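Decapping and exoribonuclease protein 1 (PDB 4GPS) removes NAD and m7G caps from the 5' ends of RNAs and also degrades RNA as a metal-dependent 5'-3' exoribonuclease. Local coordinates at residues Pro173-Phe178 / Glu272-Ile277; Asp85-His90 / Ile264-Leu269. All blocks are in the same frame, centred on the assembly; numbering follows the deposited sequence.

Contact 1: residues Pro173-Phe178 / Glu272-Ile277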
loop_
_atom_site.group_PDB
_atom_site.type_symbol
_atom_site.label_atom_id
_atom_site.label_comp_id
_atom_site.label_asym_id
_atom_site.label_seq_id
_atom_site.Cartn_x
_atom_site.Cartn_y
_atom_site.Cartn_z
ATOM N N PRO A 173 1.057 24.325 5.284
ATOM C CA PRO A 173 2.366 24.935 5.574
ATOM C C PRO A 173 2.820 24.825 7.021
ATOM O O PRO A 173 3.967 25.115 7.344
ATOM C CB PRO A 173 2.177 26.401 5.149
ATOM C CG PRO A 173 0.817 26.675 5.557
ATOM C CD PRO A 173 0.020 25.369 5.187
ATOM N N GLU A 174 1.912 24.404 7.888
ATOM C CA GLU A 174 2.196 24.269 9.309
ATOM C C GLU A 174 2.649 22.855 9.704
ATOM O O GLU A 174 2.896 22.592 10.885
ATOM C CB GLU A 174 0.938 24.619 10.083
ATOM C CG GLU A 174 1.178 25.336 11.365
ATOM C CD GLU A 174 0.762 26.760 11.253
ATOM O OE1 GLU A 174 -0.458 27.035 11.200
ATOM O OE2 GLU A 174 1.665 27.607 11.200
ATOM N N LYS A 175 2.728 21.951 8.722
ATOM C CA LYS A 175 3.140 20.575 8.973
ATOM C C LYS A 175 4.200 20.116 7.988
ATOM O O LYS A 175 4.440 20.766 6.975
ATOM C CB LYS A 175 1.922 19.648 8.879
ATOM C CG LYS A 175 0.844 19.999 9.889
ATOM C CD LYS A 175 -0.457 19.272 9.650
ATOM C CE LYS A 175 -0.390 17.874 10.199
ATOM N NZ LYS A 175 -1.730 17.226 10.033
ATOM N N THR A 176 4.873 19.020 8.301
ATOM C CA THR A 176 5.853 18.450 7.362
ATOM C C THR A 176 5.036 17.398 6.580
ATOM O O THR A 176 4.305 16.597 7.176
ATOM C CB THR A 176 7.002 17.722 8.097
ATOM O OG1 THR A 176 7.775 18.666 8.851
ATOM C CG2 THR A 176 7.921 17.015 7.100
ATOM N N THR A 177 5.106 17.417 5.257
ATOM C CA THR A 177 4.370 16.429 4.476
ATOM C C THR A 177 5.363 15.444 3.875
ATOM O O THR A 177 6.360 15.882 3.321
ATOM C CB THR A 177 3.593 17.087 3.294
ATOM O OG1 THR A 177 2.668 18.057 3.796
ATOM C CG2 THR A 177 2.803 16.028 2.532
ATOM N N PHE A 178 5.152 14.135 4.036
ATOM C CA PHE A 178 6.038 13.163 3.360
ATOM C C PHE A 178 5.297 12.867 2.065
ATOM O O PHE A 178 4.074 12.633 2.089
ATOM C CB PHE A 178 6.211 11.849 4.127
ATOM C CG PHE A 178 7.077 11.959 5.347
ATOM C CD1 PHE A 178 6.571 12.512 6.531
ATOM C CD2 PHE A 178 8.380 11.483 5.331
ATOM C CE1 PHE A 178 7.342 12.583 7.681
ATOM C CE2 PHE A 178 9.158 11.549 6.476
ATOM C CZ PHE A 178 8.640 12.100 7.660
ATOM N N GLU A 272 1.804 17.178 13.395
ATOM C CA GLU A 272 2.975 17.768 12.745
ATOM C C GLU A 272 3.263 17.170 11.359
ATOM O O GLU A 272 4.038 17.731 10.573
ATOM C CB GLU A 272 4.213 17.561 13.622
ATOM C CG GLU A 272 4.192 18.249 14.977
ATOM C CD GLU A 272 5.304 17.757 15.893
ATOM O OE1 GLU A 272 6.424 17.482 15.406
ATOM O OE2 GLU A 272 5.066 17.648 17.116
ATOM N N ILE A 273 2.596 16.060 11.052
ATOM C CA ILE A 273 2.859 15.322 9.828
ATOM C C ILE A 273 1.662 14.953 8.929
ATOM O O ILE A 273 0.676 14.434 9.419
ATOM C CB ILE A 273 3.580 13.994 10.227
ATOM C CG1 ILE A 273 4.915 14.309 10.890
ATOM C CG2 ILE A 273 3.725 13.062 9.019
ATOM C CD1 ILE A 273 5.520 13.067 11.600
ATOM N N ASP A 274 1.768 15.215 7.620
ATOM C CA ASP A 274 0.740 14.829 6.646
ATOM C C ASP A 274 1.446 13.914 5.657
ATOM O O ASP A 274 2.669 13.928 5.575
ATOM C CB ASP A 274 0.174 16.014 5.824
ATOM C CG ASP A 274 -0.826 16.847 6.586
ATOM O OD1 ASP A 274 -1.404 16.334 7.559
ATOM O OD2 ASP A 274 -1.032 18.021 6.202
ATOM N N LEU A 275 0.666 13.153 4.890
ATOM C CA LEU A 275 1.195 12.275 3.867
ATOM C C LEU A 275 0.499 12.559 2.530
ATOM O O LEU A 275 -0.722 12.710 2.489
ATOM C CB LEU A 275 0.939 10.812 4.223
ATOM C CG LEU A 275 1.674 10.102 5.344
ATOM C CD1 LEU A 275 1.630 8.592 5.021
ATOM C CD2 LEU A 275 3.110 10.598 5.467
ATOM N N LEU A 276 1.263 12.653 1.441
ATOM C CA LEU A 276 0.676 12.855 0.111
ATOM C C LEU A 276 1.196 11.598 -0.593
ATOM O O LEU A 276 2.379 11.477 -0.864
ATOM C CB LEU A 276 1.222 14.113 -0.555
ATOM C CG LEU A 276 0.686 14.321 -1.961
ATOM C CD1 LEU A 276 -0.779 14.701 -1.930
ATOM C CD2 LEU A 276 1.468 15.430 -2.614
ATOM N N ILE A 277 0.285 10.683 -0.884
ATOM C CA ILE A 277 0.582 9.387 -1.432
ATOM C C ILE A 277 0.011 9.120 -2.807
ATOM O O ILE A 277 -1.126 9.525 -3.118
ATOM C CB ILE A 277 0.002 8.308 -0.462
ATOM C CG1 ILE A 277 0.778 8.313 0.836
ATOM C CG2 ILE A 277 0.018 6.939 -1.067
ATOM C CD1 ILE A 277 0.021 7.584 1.955
HETATM O O HOH W 1 -3.109 18.953 7.493
HETATM O O HOH W 2 -0.017 18.676 4.033
#
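NZ of Lys175 is held across the strands by OD1 of Asp274, in a salt bridge of 2.7 Å, and by a hydrogen bond to Ser268 OG, with weaker bonds to Asn270 O and a water. The ammonium sits above the carboxylate plane of the aspartate, 36° out of it, and its charge would be expected to keep Asp274 ionised. OD2 accepts a hydrogen bond from each of two waters: one is the water weakly bonded to Lys175 NZ, and the other, 2.5 Å from Asp274 OD2, also bonds to the hydroxyl OG1 of Thr177. The lysine reaches across the start of the neighbouring strand: CG lies beside the backbone N, and a bend at chi3 (80°) brings CE to Ile273 N and NZ to the aspartate, the two side chains crossing at about a right angle.

Beneath these side chains the backbones run parallel in register, Thr176 beside Ile273, Thr177 beside Asp274 and Phe178 beside Leu275. Glu272 O takes the N-H of Thr176 at 2.7 Å, after which Asp274 gives its N-H to Thr176 O and receives that of Phe178 on its own O; Leu276 N to Phe178 O, 2.9 Å, completes the ladder. On the face away from the carboxylate, CG2 of Ile273 meets the edge of the Phe178 ring at CD1, 3.8 Å away, while Leu275 CD2 approaches Phe178 CB to 3.6 Å.

Helix 370-393 covers this apolar face: Phe381 packs edge-to-face with Phe178, and Lys385 forms a salt bridge with Glu272. Strand 210-213 flanks 176-178 and strand 259-268 flanks 273-277, making the pair an interior parallel step in the sheet of this PD-(D/E)XK nuclease fold.

Contact 2: residues Asp85-His90 / Ile264-Leu269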
loop_
_atom_site.group_PDB
_atom_site.type_symbol
_atom_site.label_atom_id
_atom_site.label_comp_id
_atom_site.label_asym_id
_atom_site.label_seq_id
_atom_site.Cartn_x
_atom_site.Cartn_y
_atom_site.Cartn_z
ATOM N N ASP A 85 -8.782 12.261 7.991
ATOM C CA ASP A 85 -9.171 13.230 6.954
ATOM C C ASP A 85 -8.533 12.831 5.645
ATOM O O ASP A 85 -8.113 13.655 4.863
ATOM C CB ASP A 85 -8.741 14.670 7.299
ATOM C CG ASP A 85 -9.460 15.228 8.541
ATOM O OD1 ASP A 85 -10.577 14.735 8.887
ATOM O OD2 ASP A 85 -8.902 16.171 9.163
ATOM N N CYS A 86 -8.472 11.544 5.399
ATOM C CA CYS A 86 -7.849 11.093 4.188
ATOM C C CYS A 86 -8.736 11.313 2.965
ATOM O O CYS A 86 -9.890 10.909 2.969
ATOM C CB CYS A 86 -7.516 9.618 4.336
ATOM S SG CYS A 86 -6.276 9.152 3.193
ATOM N N LYS A 87 -8.211 11.931 1.905
ATOM C CA LYS A 87 -9.035 12.134 0.714
ATOM C C LYS A 87 -8.274 12.042 -0.599
ATOM O O LYS A 87 -7.054 12.223 -0.643
ATOM C CB LYS A 87 -9.770 13.485 0.795
ATOM C CG LYS A 87 -8.895 14.671 1.156
ATOM C CD LYS A 87 -9.757 15.927 1.439
ATOM C CE LYS A 87 -8.993 17.048 2.166
ATOM N NZ LYS A 87 -7.743 17.415 1.438
ATOM N N GLU A 88 -8.986 11.712 -1.667
ATOM C CA GLU A 88 -8.347 11.674 -2.968
ATOM C C GLU A 88 -8.308 13.127 -3.434
ATOM O O GLU A 88 -9.335 13.774 -3.484
ATOM C CB GLU A 88 -9.155 10.873 -3.970
ATOM C CG GLU A 88 -8.477 10.937 -5.344
ATOM C CD GLU A 88 -9.118 10.068 -6.389
ATOM O OE1 GLU A 88 -9.958 10.555 -7.161
ATOM O OE2 GLU A 88 -8.787 8.884 -6.436
ATOM N N VAL A 89 -7.133 13.644 -3.769
ATOM C CA VAL A 89 -7.033 15.030 -4.217
ATOM C C VAL A 89 -6.840 15.136 -5.743
ATOM O O VAL A 89 -7.129 16.162 -6.321
ATOM C CB VAL A 89 -5.888 15.781 -3.465
ATOM C CG1 VAL A 89 -6.175 15.806 -1.947
ATOM C CG2 VAL A 89 -4.552 15.102 -3.735
ATOM N N HIS A 90 -6.344 14.085 -6.387
ATOM C CA HIS A 90 -6.170 14.070 -7.851
ATOM C C HIS A 90 -6.129 12.601 -8.255
ATOM O O HIS A 90 -5.954 11.729 -7.404
ATOM C CB HIS A 90 -4.832 14.686 -8.272
ATOM C CG HIS A 90 -4.764 16.170 -8.123
ATOM N ND1 HIS A 90 -5.384 17.035 -8.999
ATOM C CD2 HIS A 90 -4.150 16.947 -7.196
ATOM C CE1 HIS A 90 -5.153 18.278 -8.620
ATOM N NE2 HIS A 90 -4.407 18.253 -7.529
ATOM N N ILE A 264 -4.171 9.964 -6.134
ATOM C CA ILE A 264 -3.248 10.689 -5.296
ATOM C C ILE A 264 -4.051 11.072 -4.064
ATOM O O ILE A 264 -5.022 11.813 -4.182
ATOM C CB ILE A 264 -2.707 11.937 -5.989
ATOM C CG1 ILE A 264 -1.570 11.597 -6.961
ATOM C CG2 ILE A 264 -1.977 12.772 -4.963
ATOM C CD1 ILE A 264 -1.814 10.600 -7.956
ATOM N N VAL A 265 -3.669 10.552 -2.892
ATOM C CA VAL A 265 -4.412 10.851 -1.669
ATOM C C VAL A 265 -3.620 11.651 -0.633
ATOM O O VAL A 265 -2.387 11.593 -0.592
ATOM C CB VAL A 265 -4.975 9.550 -0.999
ATOM C CG1 VAL A 265 -5.860 8.734 -2.022
ATOM C CG2 VAL A 265 -3.856 8.722 -0.489
ATOM N N HIS A 266 -4.345 12.407 0.192
ATOM C CA HIS A 266 -3.737 13.223 1.233
ATOM C C HIS A 266 -4.380 12.871 2.566
ATOM O O HIS A 266 -5.592 12.664 2.670
ATOM C CB HIS A 266 -3.913 14.722 0.912
ATOM C CG HIS A 266 -3.295 15.650 1.915
ATOM N ND1 HIS A 266 -3.939 16.045 3.066
ATOM C CD2 HIS A 266 -2.096 16.283 1.923
ATOM C CE1 HIS A 266 -3.171 16.882 3.741
ATOM N NE2 HIS A 266 -2.046 17.044 3.066
ATOM N N GLY A 267 -3.553 12.805 3.596
ATOM C CA GLY A 267 -4.072 12.441 4.884
ATOM C C GLY A 267 -3.175 12.927 5.981
ATOM O O GLY A 267 -1.999 13.220 5.769
ATOM N N SER A 268 -3.742 12.993 7.174
ATOM C CA SER A 268 -3.016 13.485 8.328
ATOM C C SER A 268 -2.599 12.302 9.179
ATOM O O SER A 268 -3.381 11.372 9.412
ATOM C CB SER A 268 -3.914 14.435 9.125
ATOM O OG SER A 268 -3.191 15.047 10.159
ATOM N N LEU A 269 -1.354 12.329 9.621
ATOM C CA LEU A 269 -0.830 11.271 10.445
ATOM C C LEU A 269 -0.621 11.803 11.865
ATOM O O LEU A 269 -0.859 11.091 12.856
ATOM C CB LEU A 269 0.477 10.779 9.803
ATOM C CG LEU A 269 1.784 10.241 10.395
ATOM C CD1 LEU A 269 1.731 9.904 11.850
ATOM C CD2 LEU A 269 2.150 9.026 9.601
#
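A classic beta bulge interrupts the antiparallel pairing of strands 86-90 and 264-268, with Val89 and His90 both facing Ile264. The carbonyl O of Ile264 receives the N-H of Val89 at 2.8 Å. A second, weak bond runs from His90 N to the same Ile264 O at 3.4 Å. Ile264 N returns a bond to His90 O, its hydrogen pointing nearly straight at the acceptor (166°) although the donor is tilted from the carbonyl plane. Before the bulge, Lys87 and His266 form a hydrogen-bonded pair in which each backbone N bonds to the other's O at 2.8 Å, and Glu88 lies opposite Val265 as a non-hydrogen-bonded pair.

The extra residue brings the Val89 side chain over the side of the sheet that carries Ile264 and His266. Its two methyls divide between them: CG1, beside the backbone N (chi1 -61°), touches His266 CB at 3.8 Å, whereas CG2 meets Ile264 CG2 at 3.7 Å, the two side chains crossing at about a right angle. Tyr167 and Ala163 of helix 156-167 continue this packing, against Val89 and Ile264 respectively. On the other side, Cys86 SG lies 4.4 Å from Val265 CB. The side chain of Val265 is about 9 Å from that of the metal ligand Glu293. Glu88, on the Val265 face, runs out extended beyond CG to bond Ser263 and Tyr291 through OE2 and Asn91 through OE1.

Lys87 NZ stands obliquely off the His266 ring, 4.4 Å from His266 ND1; this nearby positive charge would tend to disfavour protonation of the imidazole. The cross-strand hold thus rests on main-chain bonds and apolar touches, while the carboxylate of Glu88 finds its partners outside the pair.

From the N terminus the chain first lays down 85-90, then 173-178, then 264-269 and at once 272-277. Contact 2 closes a loop of 173 residues and contact 1 one of 93; their segments alternate, so the two loops cross rather than nest. The joint is the short connection between strands 259-268 and 273-285, sheet neighbours paired by Leu275 N with Gly267 O and Ile277 O with Val265 N. The central pair of strands therefore bridges strand 86-95 on one flank and strand 176-181 on the other. A side-chain tie from Ser268, at the end of strand 259-268, adds to this backbone pairing, the contact centres lying about 10 Å apart.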